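Local coordinates for protein trans-4-hydroxy-L-proline dehydratase (Clostridioides difficile 70-100-2010, PDB 6VXC) that uses glycyl-radical chemistry to dehydrate trans-4-hydroxy-L-proline to (S)-1-pyrroline-5-carboxylate in the anaerobic breakdown of hydroxyproline, at residues 28-32 and 85-89; 276-280 and 327-331; 583-588 and 617-623. All coordinates share one frame; numbering follows the deposited sequence.

Interaction 1. Residues 28-32 and 85-89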
# COMPACT_ATOMS: atom_id res chain seq x y z
N ARG A 28 30.48 5.64 -1.92
CA ARG A 28 29.78 5.09 -0.77
C ARG A 28 28.45 4.45 -1.17
O ARG A 28 28.19 3.29 -0.84
CB ARG A 28 29.55 6.18 0.28
CG ARG A 28 28.80 5.70 1.53
CD ARG A 28 28.23 6.87 2.32
NE ARG A 28 29.25 7.84 2.72
CZ ARG A 28 30.11 7.67 3.72
NH1 ARG A 28 31.00 8.62 3.99
NH2 ARG A 28 30.09 6.57 4.46
N THR A 29 27.61 5.20 -1.89
CA THR A 29 26.26 4.72 -2.16
C THR A 29 26.24 3.64 -3.23
O THR A 29 25.35 2.79 -3.22
CB THR A 29 25.35 5.90 -2.52
OG1 THR A 29 25.86 6.58 -3.67
CG2 THR A 29 25.26 6.89 -1.36
N LYS A 30 27.23 3.62 -4.12
CA LYS A 30 27.38 2.49 -5.04
C LYS A 30 27.59 1.19 -4.27
O LYS A 30 27.02 0.15 -4.63
CB LYS A 30 28.57 2.73 -5.97
CG LYS A 30 28.46 3.90 -6.92
CD LYS A 30 29.80 4.09 -7.64
CE LYS A 30 29.83 5.32 -8.53
NZ LYS A 30 28.91 5.26 -9.68
N LYS A 31 28.43 1.22 -3.24
CA LYS A 31 28.71 0.06 -2.40
C LYS A 31 27.49 -0.35 -1.59
O LYS A 31 27.16 -1.55 -1.49
CB LYS A 31 29.89 0.38 -1.47
CG LYS A 31 30.17 -0.67 -0.39
CD LYS A 31 31.47 -0.38 0.40
CE LYS A 31 31.39 0.92 1.18
NZ LYS A 31 32.63 1.18 2.00
N LEU A 32 26.81 0.62 -0.97
CA LEU A 32 25.61 0.31 -0.21
C LEU A 32 24.52 -0.27 -1.11
O LEU A 32 23.83 -1.21 -0.71
CB LEU A 32 25.11 1.56 0.51
CG LEU A 32 25.93 2.05 1.73
CD1 LEU A 32 25.54 3.47 2.16
CD2 LEU A 32 25.80 1.08 2.90
N ASP A 85 28.71 -1.70 6.33
CA ASP A 85 29.91 -1.01 5.90
C ASP A 85 29.57 0.18 5.00
O ASP A 85 28.97 0.01 3.93
CB ASP A 85 30.86 -1.97 5.19
CG ASP A 85 32.17 -1.32 4.83
OD1 ASP A 85 32.89 -0.90 5.77
OD2 ASP A 85 32.49 -1.23 3.63
N GLY A 86 29.96 1.37 5.42
CA GLY A 86 29.75 2.58 4.66
C GLY A 86 28.50 3.35 5.01
O GLY A 86 28.31 4.44 4.47
N GLU A 87 27.67 2.85 5.92
CA GLU A 87 26.43 3.53 6.22
C GLU A 87 26.67 4.90 6.84
O GLU A 87 27.63 5.12 7.57
CB GLU A 87 25.55 2.69 7.14
CG GLU A 87 24.86 1.57 6.40
CD GLU A 87 23.88 0.81 7.26
OE1 GLU A 87 24.06 0.75 8.50
OE2 GLU A 87 22.90 0.28 6.68
N LEU A 88 25.78 5.83 6.50
CA LEU A 88 25.59 7.07 7.22
C LEU A 88 24.30 7.10 8.02
O LEU A 88 24.24 7.76 9.06
CB LEU A 88 25.62 8.26 6.25
CG LEU A 88 26.93 8.60 5.52
CD1 LEU A 88 26.74 9.71 4.50
CD2 LEU A 88 28.02 9.00 6.52
N ILE A 89 23.26 6.39 7.55
CA ILE A 89 22.00 6.20 8.26
C ILE A 89 21.94 4.74 8.70
O ILE A 89 22.14 3.85 7.88
CB ILE A 89 20.79 6.53 7.36
CG1 ILE A 89 20.89 7.96 6.85
CG2 ILE A 89 19.45 6.29 8.11
CD1 ILE A 89 20.89 9.00 7.94
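Arg28 and Gly86 mark the closest backbone approach, their CA atoms 6.0 Å apart, where one flank of helix 27-38 meets an irregular loop. Gly86, with a positive phi (94°) and no side chain, lies against the helix, its CA 4.2 Å from Lys31 NZ. Arg28 NH2 donates a hydrogen bond to Gly86 O at 2.8 Å, fairly straight at 162°. The oxygen lies in the guanidinium plane, whereas the nitrogen stands above the carbonyl plane. A bend at chi3 of Arg28 (-57°) turns the guanidinium flat against Leu88, whose CD2 sits over the centre of one face, 3.7 Å from Arg28 CZ. One turn further along, Lys31 NZ makes a salt bridge to Asp85 OD2 at 2.9 Å, arriving from above the carboxylate plane. Between these polar links Leu32 inserts its two methyls, Leu32 CD2 lying 3.7 Å from Glu87 CG, while the carboxylate of Glu87 pairs with Lys337. Arg28 forms two further salt bridges, NE pairing with Glu329 and NH2 with Asp257 in addition to Gly86 O; a carbonyl and two carboxylates thus grip the guanidinium, which probably stabilises its positive charge and restricts its rotation.

Interaction 2. Residues 276-280 and 327-331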
# COMPACT_ATOMS: atom_id res chain seq x y z
N TYR A 276 19.77 18.38 8.90
CA TYR A 276 19.20 17.56 7.84
C TYR A 276 19.56 16.10 8.01
O TYR A 276 18.71 15.21 7.85
CB TYR A 276 19.69 18.12 6.50
CG TYR A 276 19.35 17.41 5.20
CD1 TYR A 276 20.08 16.31 4.78
CD2 TYR A 276 18.37 17.92 4.35
CE1 TYR A 276 19.81 15.70 3.59
CE2 TYR A 276 18.10 17.32 3.14
CZ TYR A 276 18.83 16.21 2.76
OH TYR A 276 18.60 15.59 1.57
N HIS A 277 20.83 15.83 8.29
CA HIS A 277 21.28 14.47 8.59
C HIS A 277 20.48 13.88 9.76
O HIS A 277 20.00 12.74 9.69
CB HIS A 277 22.77 14.52 8.93
CG HIS A 277 23.44 13.19 8.98
ND1 HIS A 277 22.82 12.04 9.41
CD2 HIS A 277 24.72 12.83 8.71
CE1 HIS A 277 23.67 11.03 9.37
NE2 HIS A 277 24.83 11.49 8.96
N GLN A 278 20.34 14.64 10.84
CA GLN A 278 19.61 14.13 12.01
C GLN A 278 18.14 13.93 11.70
O GLN A 278 17.52 13.02 12.25
CB GLN A 278 19.77 15.08 13.20
CG GLN A 278 21.15 15.03 13.79
CD GLN A 278 21.46 16.21 14.69
OE1 GLN A 278 20.58 16.95 15.10
NE2 GLN A 278 22.73 16.38 14.99
N ALA A 279 17.57 14.79 10.84
CA ALA A 279 16.16 14.64 10.46
C ALA A 279 15.93 13.32 9.74
O ALA A 279 14.92 12.64 9.98
CB ALA A 279 15.71 15.82 9.61
N ILE A 280 16.85 12.94 8.86
CA ILE A 280 16.70 11.67 8.14
C ILE A 280 16.88 10.49 9.09
O ILE A 280 16.12 9.51 9.03
CB ILE A 280 17.67 11.61 6.95
CG1 ILE A 280 17.26 12.62 5.86
CG2 ILE A 280 17.78 10.18 6.42
CD1 ILE A 280 18.26 12.75 4.75
N ALA A 327 23.60 16.25 0.77
CA ALA A 327 22.15 16.05 0.89
C ALA A 327 21.66 14.93 -0.02
O ALA A 327 20.80 14.14 0.38
CB ALA A 327 21.40 17.34 0.59
N GLN A 328 22.18 14.87 -1.25
CA GLN A 328 21.81 13.77 -2.14
C GLN A 328 22.38 12.46 -1.64
O GLN A 328 21.69 11.43 -1.68
CB GLN A 328 22.30 14.05 -3.56
CG GLN A 328 21.98 12.91 -4.50
CD GLN A 328 22.20 13.27 -5.97
OE1 GLN A 328 22.46 14.43 -6.32
NE2 GLN A 328 22.07 12.28 -6.84
N GLU A 329 23.63 12.48 -1.15
CA GLU A 329 24.26 11.26 -0.65
C GLU A 329 23.46 10.67 0.51
O GLU A 329 23.27 9.45 0.59
CB GLU A 329 25.70 11.55 -0.23
CG GLU A 329 26.45 10.33 0.33
CD GLU A 329 27.89 10.63 0.75
OE1 GLU A 329 28.74 9.73 0.65
OE2 GLU A 329 28.16 11.74 1.22
N LEU A 330 22.98 11.52 1.41
CA LEU A 330 22.20 11.04 2.54
C LEU A 330 20.88 10.42 2.08
O LEU A 330 20.45 9.41 2.63
CB LEU A 330 21.96 12.17 3.55
CG LEU A 330 23.20 12.54 4.36
CD1 LEU A 330 23.05 13.88 5.05
CD2 LEU A 330 23.50 11.45 5.37
N LEU A 331 20.24 11.01 1.07
CA LEU A 331 19.00 10.44 0.55
C LEU A 331 19.24 9.15 -0.21
O LEU A 331 18.40 8.25 -0.16
CB LEU A 331 18.28 11.46 -0.34
CG LEU A 331 17.59 12.56 0.46
CD1 LEU A 331 17.01 13.61 -0.45
CD2 LEU A 331 16.51 11.95 1.36
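Helices 276-293 and 324-339 of the pyruvate formate-lyase-like region pack side by side here, the local axes of 276-280 and 327-331 running nearly parallel, 10.6 Å apart at 12°. Leu330 carries the centre of the interface, its two methyls serving different neighbours. Leu330 CD2 stands over the middle of the His277 imidazole, 3.8 Å from the ring centroid and 9° off the normal, a CH-pi contact made squarely on the face. Leu330 CD1 instead lies in the plane of the Tyr276 ring, at its edge, 3.8 Å from Tyr276 CD1. With CG anti to the backbone N (chi1 175°), the Tyr276 side chain reaches across to the other helix, sliding past Leu330 in the opposite direction. Tyr276 OH donates to Ala327 O at 2.9 Å, and that oxygen also accepts the helical bond from Leu331 N. The two donors reach it from opposite faces of the carbonyl plane, so the tyrosine adds a second bond without displacing the helix's own. The phenol is hemmed in by carbon as well: Ala327 CB comes within 3.5 Å of Tyr276 CZ. A turn later Ile280 CD1 rests on both Leu330 CB and Leu331 CD2, 3.9 Å from each. Around this pair, helix 305-318 covers Tyr276 through Leu309, Phe312 and Tyr313, helix 252-267 packs on His277 through Leu260 and Thr264, and helix 378-390 meets Leu331 through Ile383, embedding the contact among helices.

Interaction 3. Residues 583-588 and 617-623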
# COMPACT_ATOMS: atom_id res chain seq x y z
N THR A 583 -22.58 -3.75 -19.99
CA THR A 583 -22.80 -3.12 -21.28
C THR A 583 -23.10 -4.16 -22.35
O THR A 583 -24.01 -3.97 -23.17
CB THR A 583 -21.57 -2.27 -21.68
OG1 THR A 583 -21.36 -1.21 -20.75
CG2 THR A 583 -21.78 -1.66 -23.07
N ALA A 584 -22.37 -5.27 -22.35
CA ALA A 584 -22.64 -6.32 -23.34
C ALA A 584 -24.06 -6.86 -23.21
O ALA A 584 -24.72 -7.16 -24.21
CB ALA A 584 -21.61 -7.45 -23.19
N ILE A 585 -24.53 -7.03 -21.98
CA ILE A 585 -25.87 -7.55 -21.77
C ILE A 585 -26.92 -6.55 -22.22
O ILE A 585 -27.85 -6.90 -22.96
CB ILE A 585 -26.06 -7.96 -20.29
CG1 ILE A 585 -25.17 -9.16 -19.95
CG2 ILE A 585 -27.54 -8.21 -20.02
CD1 ILE A 585 -25.19 -9.54 -18.45
N LYS A 586 -26.78 -5.29 -21.82
CA LYS A 586 -27.76 -4.28 -22.21
C LYS A 586 -27.83 -4.15 -23.73
O LYS A 586 -28.93 -4.15 -24.31
CB LYS A 586 -27.39 -2.94 -21.59
CG LYS A 586 -28.35 -1.82 -21.94
CD LYS A 586 -27.84 -0.54 -21.31
CE LYS A 586 -28.86 0.54 -21.35
NZ LYS A 586 -28.33 1.73 -20.62
N TYR A 587 -26.67 -4.09 -24.39
CA TYR A 587 -26.63 -3.86 -25.83
C TYR A 587 -27.18 -5.06 -26.59
O TYR A 587 -28.03 -4.90 -27.48
CB TYR A 587 -25.18 -3.56 -26.25
CG TYR A 587 -24.99 -3.15 -27.70
CD1 TYR A 587 -25.20 -1.83 -28.09
CD2 TYR A 587 -24.57 -4.06 -28.66
CE1 TYR A 587 -25.01 -1.44 -29.41
CE2 TYR A 587 -24.39 -3.67 -30.00
CZ TYR A 587 -24.61 -2.35 -30.36
OH TYR A 587 -24.43 -1.94 -31.66
N ASN A 588 -26.71 -6.26 -26.26
CA ASN A 588 -27.03 -7.44 -27.05
C ASN A 588 -28.34 -8.12 -26.63
O ASN A 588 -29.09 -8.56 -27.51
CB ASN A 588 -25.88 -8.45 -26.96
CG ASN A 588 -24.64 -7.97 -27.68
OD1 ASN A 588 -24.59 -7.97 -28.92
ND2 ASN A 588 -23.63 -7.55 -26.92
N LEU A 617 -19.53 -11.18 -31.02
CA LEU A 617 -20.40 -10.03 -30.81
C LEU A 617 -20.00 -9.25 -29.57
O LEU A 617 -19.84 -8.03 -29.62
CB LEU A 617 -21.86 -10.49 -30.70
CG LEU A 617 -22.58 -10.99 -31.96
CD1 LEU A 617 -23.99 -11.48 -31.64
CD2 LEU A 617 -22.62 -9.91 -33.04
N VAL A 618 -19.83 -9.94 -28.43
CA VAL A 618 -19.59 -9.22 -27.18
C VAL A 618 -18.18 -8.67 -27.16
O VAL A 618 -17.92 -7.66 -26.50
CB VAL A 618 -19.85 -10.10 -25.94
CG1 VAL A 618 -21.28 -10.59 -25.92
CG2 VAL A 618 -18.88 -11.27 -25.91
N SER A 619 -17.25 -9.33 -27.84
CA SER A 619 -15.87 -8.86 -27.83
C SER A 619 -15.63 -7.74 -28.83
O SER A 619 -14.91 -6.78 -28.54
CB SER A 619 -14.91 -10.01 -28.13
OG SER A 619 -15.11 -11.11 -27.26
N ASN A 620 -16.23 -7.85 -30.02
CA ASN A 620 -15.84 -7.02 -31.15
C ASN A 620 -16.95 -6.16 -31.74
O ASN A 620 -16.65 -5.28 -32.56
CB ASN A 620 -15.26 -7.91 -32.26
CG ASN A 620 -14.11 -8.76 -31.77
OD1 ASN A 620 -13.20 -8.27 -31.12
ND2 ASN A 620 -14.16 -10.06 -32.04
N LYS A 621 -18.21 -6.39 -31.40
CA LYS A 621 -19.28 -5.58 -31.97
C LYS A 621 -20.13 -4.91 -30.89
O LYS A 621 -21.31 -4.62 -31.12
CB LYS A 621 -20.15 -6.40 -32.93
CG LYS A 621 -19.50 -6.73 -34.30
CD LYS A 621 -18.82 -8.09 -34.36
CE LYS A 621 -18.61 -8.55 -35.83
NZ LYS A 621 -17.57 -7.79 -36.57
N THR A 622 -19.53 -4.61 -29.73
CA THR A 622 -20.25 -4.07 -28.59
C THR A 622 -19.49 -2.89 -28.00
O THR A 622 -18.25 -2.90 -27.96
CB THR A 622 -20.45 -5.17 -27.53
OG1 THR A 622 -21.21 -6.25 -28.09
CG2 THR A 622 -21.19 -4.62 -26.28
N PRO A 623 -20.20 -1.86 -27.56
CA PRO A 623 -19.51 -0.70 -26.96
C PRO A 623 -18.66 -1.12 -25.76
O PRO A 623 -18.96 -2.09 -25.07
CB PRO A 623 -20.67 0.21 -26.54
CG PRO A 623 -21.79 -0.18 -27.39
CD PRO A 623 -21.66 -1.66 -27.60
O HOH W 1 -23.13 -4.04 -33.17
O HOH W 2 -23.16 -6.94 -30.86
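Asn588 and Thr622 join through a nearly linear bond, Asn588 ND2 donating a hydrogen bond to Thr622 OG1 at 3.0 Å with an N-H...O angle of 170°. The same ND2 also donates to Ala584 O, one turn back in its own helix, on a lone pair in the carbonyl plane. Both acceptors lie close to the amide plane, which fixes the rotation of the carboxamide and leaves Asn588 OD1 to accept from a water at 2.6 Å. That water donates to Lys621 O as well. Thr622 OG1 in turn donates to Leu617 O at 2.7 Å, above the carbonyl plane, on the face opposite that used by Lys621 N. The contact thus joins the C-terminal end of helix 612-620, and the chain leaving it from Lys621 on, to the side of helix 575-591. A chi1 of -60° sets Thr622 CG2 anti to its backbone N, placing this methyl 3.7 Å from Ala584 CA while OG1 faces the amide. In Tyr587 a chi1 of -173° carries the ring towards the outgoing chain, presenting one face to Pro623, whose CD lies over the centre, 3.6 Å from the ring centroid, in a CH-pi contact. At the far end of the ring a second water connects Tyr587 OH with Lys621 O.

Interactions 1 and 2 form one continuous patch, their centres 13 Å apart, while interaction 3 lies on the opposite side of the chain's centre, about 58 and 56 Å from their centres. The neighbours are joined by a salt bridge from Arg28 NE to Glu329 OE1 (2.8 Å) and by Ile89, whose CD1 lies 3.7 Å from Ile280 CG2; helix 324-339 thus serves both contacts. Along the chain the three follow in series, each closing before the next opens. All belong to the pyruvate formate-lyase-like part of the chain, away from the probable catalytic residues Cys454 (thiyl radical) and Glu456 (proton acceptor), and from Gly785, which carries the radical in the active enzyme.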